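Local coordinates for deseasin MCP-01 (Pseudoalteromonas sp., PDB 3VV3), which cleaves peptide bonds as a serine protease of the subtilisin family and degrades collagen, at residues R42-D50 and V164-W173; N81-A92 and K151-L159. All coordinates share one frame; numbering follows the deposited sequence.

Contact 1: R42-D50 and V164-W173; sequences RDVVVGVID and VNLRVLNNSW
Gly47 and Leu169 mark the tight middle of this pairing. Gly47 N donates to Val168 O (3.0 Å), and Asn170 N reaches Gly47 O at 2.8 Å with an N-H...O angle of 173°. Leu169 CD2 sits 3.8 Å from Gly47 CA, in space that a CB on the glycine would need. One step on, Ile49 N bonds to Asn170 O. These straight bonds, with strand directions only 23° apart, show 45-50 and 166-171 to be parallel neighbours; flanked by 131-136 and 195-199 respectively, they lie inside the sheet of the subtilisin-family alpha/beta fold. Val46 and Val168 lie side by side on the face that helix 269-284 reaches through Val46 and Asn170. Val45 crosses Leu166 at about a right angle and sets CG2 3.9 Å from Val164 CG1. Toward exposed Asn165 the pairing slackens: a water 2.8 Å from each stands between Val45 O and Arg167 N. Asn165 carries its amide anti to the backbone N (chi1 -170°), letting ND2 donate to Asp43 O from above the carbonyl plane. At the opposite, buried end, a water accepts from Ser172 N and lies 2.8 Å from Ile49 O, two atoms 4.5 Å apart. Asp50 OD1 bonds to His105, consistent with a triad completed by Ser270.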
loop_
_atom_site.group_PDB
_atom_site.type_symbol
_atom_site.label_atom_id
_atom_site.label_comp_id
_atom_site.label_asym_id
_atom_site.label_seq_id
_atom_site.Cartn_x
_atom_site.Cartn_y
_atom_site.Cartn_z
ATOM N N ARG A 42 -25.618 15.183 -5.308
ATOM C CA ARG A 42 -25.017 14.839 -6.594
ATOM C C ARG A 42 -24.500 16.091 -7.302
ATOM O O ARG A 42 -23.676 16.002 -8.206
ATOM C CB ARG A 42 -26.027 14.117 -7.497
ATOM C CG ARG A 42 -26.219 12.636 -7.198
ATOM C CD ARG A 42 -25.264 11.782 -8.016
ATOM N NE ARG A 42 -25.238 12.164 -9.429
ATOM C CZ ARG A 42 -24.539 11.521 -10.365
ATOM N NH1 ARG A 42 -23.825 10.455 -10.038
ATOM N NH2 ARG A 42 -24.559 11.936 -11.628
ATOM N N ASP A 43 -24.997 17.259 -6.906
ATOM C CA ASP A 43 -24.542 18.504 -7.520
ATOM C C ASP A 43 -23.139 18.916 -7.088
ATOM O O ASP A 43 -22.525 19.780 -7.718
ATOM C CB ASP A 43 -25.515 19.642 -7.240
ATOM C CG ASP A 43 -26.683 19.646 -8.203
ATOM O OD1 ASP A 43 -26.615 18.943 -9.235
ATOM O OD2 ASP A 43 -27.654 20.367 -7.937
ATOM N N VAL A 44 -22.640 18.302 -6.017
ATOM C CA VAL A 44 -21.265 18.535 -5.572
ATOM C C VAL A 44 -20.349 17.520 -6.244
ATOM O O VAL A 44 -20.593 16.323 -6.171
ATOM C CB VAL A 44 -21.146 18.402 -4.034
ATOM C CG1 VAL A 44 -19.685 18.529 -3.590
ATOM C CG2 VAL A 44 -21.997 19.450 -3.340
ATOM N N VAL A 45 -19.298 17.998 -6.904
ATOM C CA VAL A 45 -18.436 17.114 -7.669
ATOM C C VAL A 45 -17.069 17.021 -7.006
ATOM O O VAL A 45 -16.478 18.030 -6.650
ATOM C CB VAL A 45 -18.288 17.607 -9.124
ATOM C CG1 VAL A 45 -17.504 16.599 -9.945
ATOM C CG2 VAL A 45 -19.667 17.850 -9.733
ATOM N N VAL A 46 -16.588 15.796 -6.823
ATOM C CA VAL A 46 -15.270 15.576 -6.242
ATOM C C VAL A 46 -14.398 14.830 -7.244
ATOM O O VAL A 46 -14.817 13.824 -7.808
ATOM C CB VAL A 46 -15.355 14.736 -4.952
ATOM C CG1 VAL A 46 -13.961 14.512 -4.375
ATOM C CG2 VAL A 46 -16.237 15.423 -3.919
ATOM N N GLY A 47 -13.180 15.314 -7.458
ATOM C CA GLY A 47 -12.261 14.639 -8.356
ATOM C C GLY A 47 -11.330 13.714 -7.596
ATOM O O GLY A 47 -10.788 14.094 -6.556
ATOM N N VAL A 48 -11.155 12.497 -8.108
ATOM C CA VAL A 48 -10.224 11.542 -7.504
ATOM C C VAL A 48 -9.086 11.286 -8.484
ATOM O O VAL A 48 -9.305 10.763 -9.577
ATOM C CB VAL A 48 -10.920 10.211 -7.138
ATOM C CG1 VAL A 48 -9.895 9.176 -6.661
ATOM C CG2 VAL A 48 -11.999 10.447 -6.092
ATOM N N ILE A 49 -7.878 11.693 -8.090
ATOM C CA ILE A 49 -6.684 11.531 -8.916
ATOM C C ILE A 49 -5.882 10.352 -8.366
ATOM O O ILE A 49 -5.305 10.428 -7.273
ATOM C CB ILE A 49 -5.858 12.835 -8.920
ATOM C CG1 ILE A 49 -6.717 13.981 -9.487
ATOM C CG2 ILE A 49 -4.547 12.646 -9.710
ATOM C CD1 ILE A 49 -6.047 15.388 -9.459
ATOM N N ASP A 50 -5.880 9.244 -9.100
ATOM C CA ASP A 50 -5.449 7.983 -8.514
ATOM C C ASP A 50 -5.315 6.922 -9.605
ATOM O O ASP A 50 -4.943 7.237 -10.743
ATOM C CB ASP A 50 -6.482 7.574 -7.456
ATOM C CG ASP A 50 -5.888 6.754 -6.313
ATOM O OD1 ASP A 50 -5.384 5.638 -6.556
ATOM O OD2 ASP A 50 -5.965 7.212 -5.154
ATOM N N VAL A 164 -18.409 23.198 -14.075
ATOM C CA VAL A 164 -18.682 22.008 -13.266
ATOM C C VAL A 164 -18.447 22.353 -11.799
ATOM O O VAL A 164 -17.465 23.003 -11.472
ATOM C CB VAL A 164 -17.785 20.817 -13.677
ATOM C CG1 VAL A 164 -18.027 19.630 -12.740
ATOM C CG2 VAL A 164 -18.047 20.425 -15.134
ATOM N N ASN A 165 -19.357 21.938 -10.918
ATOM C CA ASN A 165 -19.274 22.333 -9.511
ATOM C C ASN A 165 -18.250 21.495 -8.742
ATOM O O ASN A 165 -18.574 20.839 -7.752
ATOM C CB ASN A 165 -20.646 22.250 -8.845
ATOM C CG ASN A 165 -20.665 22.864 -7.464
ATOM O OD1 ASN A 165 -19.925 23.809 -7.176
ATOM N ND2 ASN A 165 -21.510 22.322 -6.592
ATOM N N LEU A 166 -17.009 21.543 -9.208
ATOM C CA LEU A 166 -15.937 20.710 -8.681
ATOM C C LEU A 166 -14.964 21.570 -7.879
ATOM O O LEU A 166 -14.208 22.359 -8.451
ATOM C CB LEU A 166 -15.221 20.051 -9.864
ATOM C CG LEU A 166 -14.159 18.979 -9.620
ATOM C CD1 LEU A 166 -13.824 18.344 -10.961
ATOM C CD2 LEU A 166 -12.899 19.571 -8.994
ATOM N N ARG A 167 -14.985 21.425 -6.552
ATOM C CA ARG A 167 -14.153 22.248 -5.681
ATOM C C ARG A 167 -13.303 21.444 -4.708
ATOM O O ARG A 167 -12.692 22.015 -3.805
ATOM C CB ARG A 167 -15.013 23.257 -4.906
ATOM C CG ARG A 167 -15.690 24.282 -5.824
ATOM C CD ARG A 167 -16.263 25.428 -5.016
ATOM N NE ARG A 167 -15.233 26.029 -4.177
ATOM C CZ ARG A 167 -15.479 26.795 -3.120
ATOM N NH1 ARG A 167 -16.731 27.072 -2.768
ATOM N NH2 ARG A 167 -14.468 27.276 -2.412
ATOM N N VAL A 168 -13.264 20.125 -4.896
ATOM C CA VAL A 168 -12.477 19.254 -4.019
ATOM C C VAL A 168 -11.745 18.208 -4.838
ATOM O O VAL A 168 -12.348 17.538 -5.680
ATOM C CB VAL A 168 -13.356 18.517 -2.981
ATOM C CG1 VAL A 168 -12.474 17.615 -2.097
ATOM C CG2 VAL A 168 -14.153 19.505 -2.123
ATOM N N LEU A 169 -10.440 18.084 -4.605
ATOM C CA LEU A 169 -9.641 17.029 -5.215
ATOM C C LEU A 169 -9.063 16.133 -4.136
ATOM O O LEU A 169 -8.517 16.613 -3.134
ATOM C CB LEU A 169 -8.493 17.609 -6.042
ATOM C CG LEU A 169 -8.923 18.402 -7.264
ATOM C CD1 LEU A 169 -7.690 19.012 -7.927
ATOM C CD2 LEU A 169 -9.684 17.482 -8.220
ATOM N N ASN A 170 -9.188 14.829 -4.351
ATOM C CA ASN A 170 -8.595 13.846 -3.463
ATOM C C ASN A 170 -7.288 13.324 -4.047
ATOM O O ASN A 170 -7.263 12.782 -5.162
ATOM C CB ASN A 170 -9.562 12.688 -3.244
ATOM C CG ASN A 170 -9.032 11.684 -2.253
ATOM O OD1 ASN A 170 -8.262 10.785 -2.601
ATOM N ND2 ASN A 170 -9.420 11.844 -1.009
ATOM N N ASN A 171 -6.203 13.491 -3.296
ATOM C CA ASN A 171 -4.884 13.074 -3.752
ATOM C C ASN A 171 -4.225 12.114 -2.779
ATOM O O ASN A 171 -3.388 12.517 -1.963
ATOM C CB ASN A 171 -4.005 14.301 -3.993
ATOM C CG ASN A 171 -4.634 15.263 -4.978
ATOM O OD1 ASN A 171 -5.345 16.200 -4.591
ATOM N ND2 ASN A 171 -4.413 15.013 -6.256
ATOM N N SER A 172 -4.640 10.852 -2.860
ATOM C CA SER A 172 -4.118 9.784 -2.003
ATOM C C SER A 172 -2.900 9.150 -2.648
ATOM O O SER A 172 -2.903 7.963 -2.998
ATOM C CB SER A 172 -5.194 8.727 -1.758
ATOM O OG SER A 172 -6.243 9.252 -0.955
ATOM N N TRP A 173 -1.870 9.966 -2.829
ATOM C CA TRP A 173 -0.644 9.547 -3.485
ATOM C C TRP A 173 0.476 10.476 -3.064
ATOM O O TRP A 173 0.229 11.561 -2.541
ATOM C CB TRP A 173 -0.788 9.550 -5.018
ATOM C CG TRP A 173 -1.274 10.856 -5.630
ATOM C CD1 TRP A 173 -2.575 11.221 -5.855
ATOM C CD2 TRP A 173 -0.467 11.940 -6.119
ATOM N NE1 TRP A 173 -2.624 12.468 -6.437
ATOM C CE2 TRP A 173 -1.346 12.928 -6.611
ATOM C CE3 TRP A 173 0.910 12.173 -6.182
ATOM C CZ2 TRP A 173 -0.894 14.133 -7.150
ATOM C CZ3 TRP A 173 1.359 13.371 -6.728
ATOM C CH2 TRP A 173 0.460 14.332 -7.198
HETATM O O HOH W 1 -16.617 20.062 -4.745
HETATM O O HOH W 2 -6.469 9.833 -4.812
HETATM O O HOH W 3 -2.978 6.334 -5.493
#

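Contact 2: N81-A92 and K151-L159. With CA (calcium ion), chain C; CA (calcium ion), chain F.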
loop_
_atom_site.group_PDB
_atom_site.type_symbol
_atom_site.label_atom_id
_atom_site.label_comp_id
_atom_site.label_asym_id
_atom_site.label_seq_id
_atom_site.Cartn_x
_atom_site.Cartn_y
_atom_site.Cartn_z
ATOM N N ASN A 81 -12.600 19.554 -24.604
ATOM C CA ASN A 81 -11.682 19.666 -23.478
ATOM C C ASN A 81 -10.419 18.833 -23.649
ATOM O O ASN A 81 -9.603 18.720 -22.725
ATOM C CB ASN A 81 -12.377 19.380 -22.138
ATOM C CG ASN A 81 -12.753 17.921 -21.961
ATOM O OD1 ASN A 81 -12.715 17.128 -22.906
ATOM N ND2 ASN A 81 -13.117 17.560 -20.734
ATOM N N GLY A 82 -10.250 18.259 -24.837
ATOM C CA GLY A 82 -9.002 17.590 -25.172
ATOM C C GLY A 82 -9.058 16.080 -25.046
ATOM O O GLY A 82 -8.115 15.388 -25.424
ATOM N N TYR A 83 -10.161 15.571 -24.504
ATOM C CA TYR A 83 -10.330 14.134 -24.315
ATOM C C TYR A 83 -11.612 13.651 -24.962
ATOM O O TYR A 83 -12.669 14.245 -24.800
ATOM C CB TYR A 83 -10.308 13.778 -22.815
ATOM C CG TYR A 83 -8.995 14.177 -22.188
ATOM C CD1 TYR A 83 -7.907 13.316 -22.214
ATOM C CD2 TYR A 83 -8.827 15.431 -21.618
ATOM C CE1 TYR A 83 -6.693 13.689 -21.672
ATOM C CE2 TYR A 83 -7.603 15.816 -21.067
ATOM C CZ TYR A 83 -6.549 14.933 -21.098
ATOM O OH TYR A 83 -5.327 15.282 -20.561
ATOM N N ILE A 84 -11.519 12.566 -25.709
ATOM C CA ILE A 84 -12.687 12.033 -26.393
ATOM C C ILE A 84 -13.541 11.145 -25.490
ATOM O O ILE A 84 -13.036 10.233 -24.837
ATOM C CB ILE A 84 -12.262 11.213 -27.614
ATOM C CG1 ILE A 84 -11.627 12.131 -28.663
ATOM C CG2 ILE A 84 -13.458 10.428 -28.171
ATOM C CD1 ILE A 84 -10.887 11.374 -29.768
ATOM N N ASP A 85 -14.842 11.413 -25.453
ATOM C CA ASP A 85 -15.784 10.518 -24.788
ATOM C C ASP A 85 -15.490 10.374 -23.290
ATOM O O ASP A 85 -15.699 9.302 -22.715
ATOM C CB ASP A 85 -15.805 9.136 -25.475
ATOM C CG ASP A 85 -16.483 9.167 -26.844
ATOM O OD1 ASP A 85 -17.075 10.205 -27.182
ATOM O OD2 ASP A 85 -16.435 8.164 -27.582
ATOM N N ASP A 86 -15.019 11.453 -22.665
ATOM C CA ASP A 86 -14.758 11.448 -21.224
ATOM C C ASP A 86 -16.052 11.615 -20.427
ATOM O O ASP A 86 -16.362 12.685 -19.903
ATOM C CB ASP A 86 -13.700 12.487 -20.826
ATOM C CG ASP A 86 -14.117 13.907 -21.131
ATOM O OD1 ASP A 86 -14.586 14.152 -22.260
ATOM O OD2 ASP A 86 -13.963 14.774 -20.247
ATOM N N VAL A 87 -16.806 10.530 -20.355
ATOM C CA VAL A 87 -18.104 10.539 -19.709
ATOM C C VAL A 87 -17.963 10.576 -18.192
ATOM O O VAL A 87 -18.646 11.342 -17.528
ATOM C CB VAL A 87 -18.925 9.303 -20.133
ATOM C CG1 VAL A 87 -20.217 9.203 -19.314
ATOM C CG2 VAL A 87 -19.216 9.365 -21.642
ATOM N N HIS A 88 -17.053 9.765 -17.660
ATOM C CA HIS A 88 -16.851 9.667 -16.216
ATOM C C HIS A 88 -15.509 10.229 -15.748
ATOM O O HIS A 88 -15.208 10.215 -14.550
ATOM C CB HIS A 88 -16.942 8.204 -15.781
ATOM C CG HIS A 88 -18.263 7.569 -16.077
ATOM N ND1 HIS A 88 -19.447 8.038 -15.550
ATOM C CD2 HIS A 88 -18.587 6.497 -16.838
ATOM C CE1 HIS A 88 -20.445 7.284 -15.976
ATOM N NE2 HIS A 88 -19.949 6.335 -16.750
ATOM N N GLY A 89 -14.701 10.708 -16.689
ATOM C CA GLY A 89 -13.348 11.133 -16.374
ATOM C C GLY A 89 -12.389 10.634 -17.437
ATOM O O GLY A 89 -12.814 10.296 -18.543
ATOM N N ILE A 90 -11.103 10.561 -17.104
ATOM C CA ILE A 90 -10.101 10.225 -18.109
ATOM C C ILE A 90 -9.000 9.326 -17.590
ATOM O O ILE A 90 -8.848 9.126 -16.380
ATOM C CB ILE A 90 -9.411 11.489 -18.676
ATOM C CG1 ILE A 90 -8.667 12.246 -17.564
ATOM C CG2 ILE A 90 -10.420 12.384 -19.409
ATOM C CD1 ILE A 90 -7.648 13.279 -18.073
ATOM N N ASN A 91 -8.236 8.787 -18.536
ATOM C CA ASN A 91 -6.981 8.112 -18.249
ATOM C C ASN A 91 -5.868 9.031 -18.759
ATOM O O ASN A 91 -5.742 9.245 -19.970
ATOM C CB ASN A 91 -6.955 6.754 -18.961
ATOM C CG ASN A 91 -5.673 5.969 -18.710
ATOM O OD1 ASN A 91 -4.585 6.538 -18.640
ATOM N ND2 ASN A 91 -5.801 4.647 -18.592
ATOM N N ALA A 92 -5.094 9.603 -17.836
ATOM C CA ALA A 92 -4.047 10.569 -18.193
ATOM C C ALA A 92 -2.801 9.923 -18.783
ATOM O O ALA A 92 -1.916 10.617 -19.298
ATOM C CB ALA A 92 -3.675 11.436 -16.986
ATOM N N LYS A 151 -1.468 16.437 -15.629
ATOM C CA LYS A 151 -2.540 16.320 -16.610
ATOM C C LYS A 151 -3.886 16.166 -15.907
ATOM O O LYS A 151 -4.884 16.741 -16.336
ATOM C CB LYS A 151 -2.305 15.150 -17.571
ATOM C CG LYS A 151 -1.171 15.384 -18.553
ATOM C CD LYS A 151 -0.871 14.133 -19.388
ATOM C CE LYS A 151 -1.932 13.868 -20.439
ATOM N NZ LYS A 151 -1.547 12.686 -21.286
ATOM N N CYS A 152 -3.908 15.391 -14.827
ATOM C CA CYS A 152 -5.130 15.204 -14.045
ATOM C C CYS A 152 -5.605 16.497 -13.403
ATOM O O CYS A 152 -6.783 16.844 -13.484
ATOM C CB CYS A 152 -4.925 14.137 -12.963
ATOM S SG CYS A 152 -4.921 12.453 -13.629
ATOM N N ILE A 153 -4.692 17.202 -12.748
ATOM C CA ILE A 153 -5.059 18.461 -12.103
ATOM C C ILE A 153 -5.575 19.471 -13.128
ATOM O O ILE A 153 -6.627 20.075 -12.933
ATOM C CB ILE A 153 -3.893 19.041 -11.276
ATOM C CG1 ILE A 153 -3.493 18.046 -10.181
ATOM C CG2 ILE A 153 -4.283 20.399 -10.676
ATOM C CD1 ILE A 153 -2.132 18.306 -9.562
ATOM N N ASP A 154 -4.853 19.620 -14.233
ATOM C CA ASP A 154 -5.292 20.510 -15.305
ATOM C C ASP A 154 -6.684 20.124 -15.820
ATOM O O ASP A 154 -7.515 20.993 -16.105
ATOM C CB ASP A 154 -4.294 20.489 -16.468
ATOM C CG ASP A 154 -2.967 21.164 -16.130
ATOM O OD1 ASP A 154 -2.831 21.766 -15.043
ATOM O OD2 ASP A 154 -2.050 21.088 -16.979
ATOM N N TYR A 155 -6.932 18.823 -15.958
ATOM C CA TYR A 155 -8.234 18.349 -16.445
ATOM C C TYR A 155 -9.349 18.761 -15.498
ATOM O O TYR A 155 -10.389 19.272 -15.924
ATOM C CB TYR A 155 -8.228 16.823 -16.599
ATOM C CG TYR A 155 -9.576 16.188 -16.887
ATOM C CD1 TYR A 155 -10.118 16.213 -18.170
ATOM C CD2 TYR A 155 -10.283 15.513 -15.891
ATOM C CE1 TYR A 155 -11.348 15.620 -18.447
ATOM C CE2 TYR A 155 -11.518 14.909 -16.164
ATOM C CZ TYR A 155 -12.036 14.969 -17.445
ATOM O OH TYR A 155 -13.243 14.372 -17.729
ATOM N N MET A 156 -9.125 18.536 -14.210
ATOM C CA MET A 156 -10.111 18.877 -13.190
ATOM C C MET A 156 -10.350 20.384 -13.139
ATOM O O MET A 156 -11.492 20.839 -12.998
ATOM C CB MET A 156 -9.647 18.361 -11.814
ATOM C CG MET A 156 -9.483 16.838 -11.746
ATOM S SD MET A 156 -11.071 15.970 -11.738
ATOM C CE MET A 156 -10.503 14.271 -11.617
ATOM N N VAL A 157 -9.274 21.161 -13.229
ATOM C CA VAL A 157 -9.404 22.619 -13.230
ATOM C C VAL A 157 -10.183 23.065 -14.463
ATOM O O VAL A 157 -11.021 23.960 -14.380
ATOM C CB VAL A 157 -8.042 23.312 -13.178
ATOM C CG1 VAL A 157 -8.199 24.823 -13.368
ATOM C CG2 VAL A 157 -7.344 22.983 -11.848
ATOM N N GLY A 158 -9.924 22.415 -15.593
ATOM C CA GLY A 158 -10.690 22.661 -16.807
ATOM C C GLY A 158 -12.187 22.461 -16.595
ATOM O O GLY A 158 -13.004 23.284 -17.016
ATOM N N LEU A 159 -12.561 21.369 -15.934
ATOM C CA LEU A 159 -13.978 21.107 -15.684
ATOM C C LEU A 159 -14.589 22.232 -14.840
ATOM O O LEU A 159 -15.666 22.760 -15.154
ATOM C CB LEU A 159 -14.168 19.757 -14.987
ATOM C CG LEU A 159 -13.854 18.484 -15.778
ATOM C CD1 LEU A 159 -14.098 17.244 -14.901
ATOM C CD2 LEU A 159 -14.707 18.411 -17.041
HETATM CA CA CA C . -14.405 15.631 -24.033
HETATM CA CA CA F . -18.350 12.222 -27.358
HETATM O O HOH W 4 -11.362 19.419 -18.574
HETATM O O HOH W 5 -5.115 17.506 -18.945
#
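Tyr155 swings its ring anti to the backbone N (chi1 171°), while Asp86 places CG between its backbone N and carbonyl carbon (chi1 62°); together these torsions bring phenol and carboxylate into contact. Tyr155 OH donates to Asp86 OD2 (2.6 Å), on that oxygen's anti lone pair, with OD2 near the ring plane at its edge. Asn81 ND2 grips the same OD2 from the syn side at 3.0 Å, in a nearly straight bond. Asp86 OD1 binds a calcium ion at 2.3 Å, and Asn81 OD1 and Tyr83 O join it; Glu70, Asp77 and Asp79 complete the site. Tyr155 is thus a second-shell residue that, with Asn81 ND2, is placed to restrain the turn of the carboxylate. Its ring turns an edge to the face of Tyr83 in an offset edge-to-face pair, planes at 89°, and takes Ile90 CG2 over one face, 3.9 Å from the centroid. A leucine in place of Tyr155 has no hydroxyl for Asp86 OD2 and no ring edge for Tyr83, and the carboxylate would probably be less firmly oriented toward calcium, with Asn81 ND2 still holding OD2. Lys151 NZ donates to Ala92 O at 2.9 Å, with Asp95 its stronger partner. Ala92 CB meets Cys152 SG, disulfide-bonded to Cys135. Helix 146-161 packs on edge strand 89-91 through Tyr155 against Ile90, and on strand 131-136 through Met156 against Val133.

Both contacts reach the same parallel sheet, but at different depths: the centre of contact 1 lies about 7 Å from the chain centre, that of contact 2 about 18 Å. Contact 1 joins two interior strands; contact 2 sets a helix against an edge strand and the calcium loop before it, though most of its touching residues are also buried. Backbone hydrogen bonds dominate the first, whereas side chains and metal ligands carry the second. Helix 146-161 ties them together, leading on to strand 166-171: Val164 N probably bonds to Leu159 O at 3.0 Å, and Ile49 CG2 packs 3.6 Å from Cys152 CB.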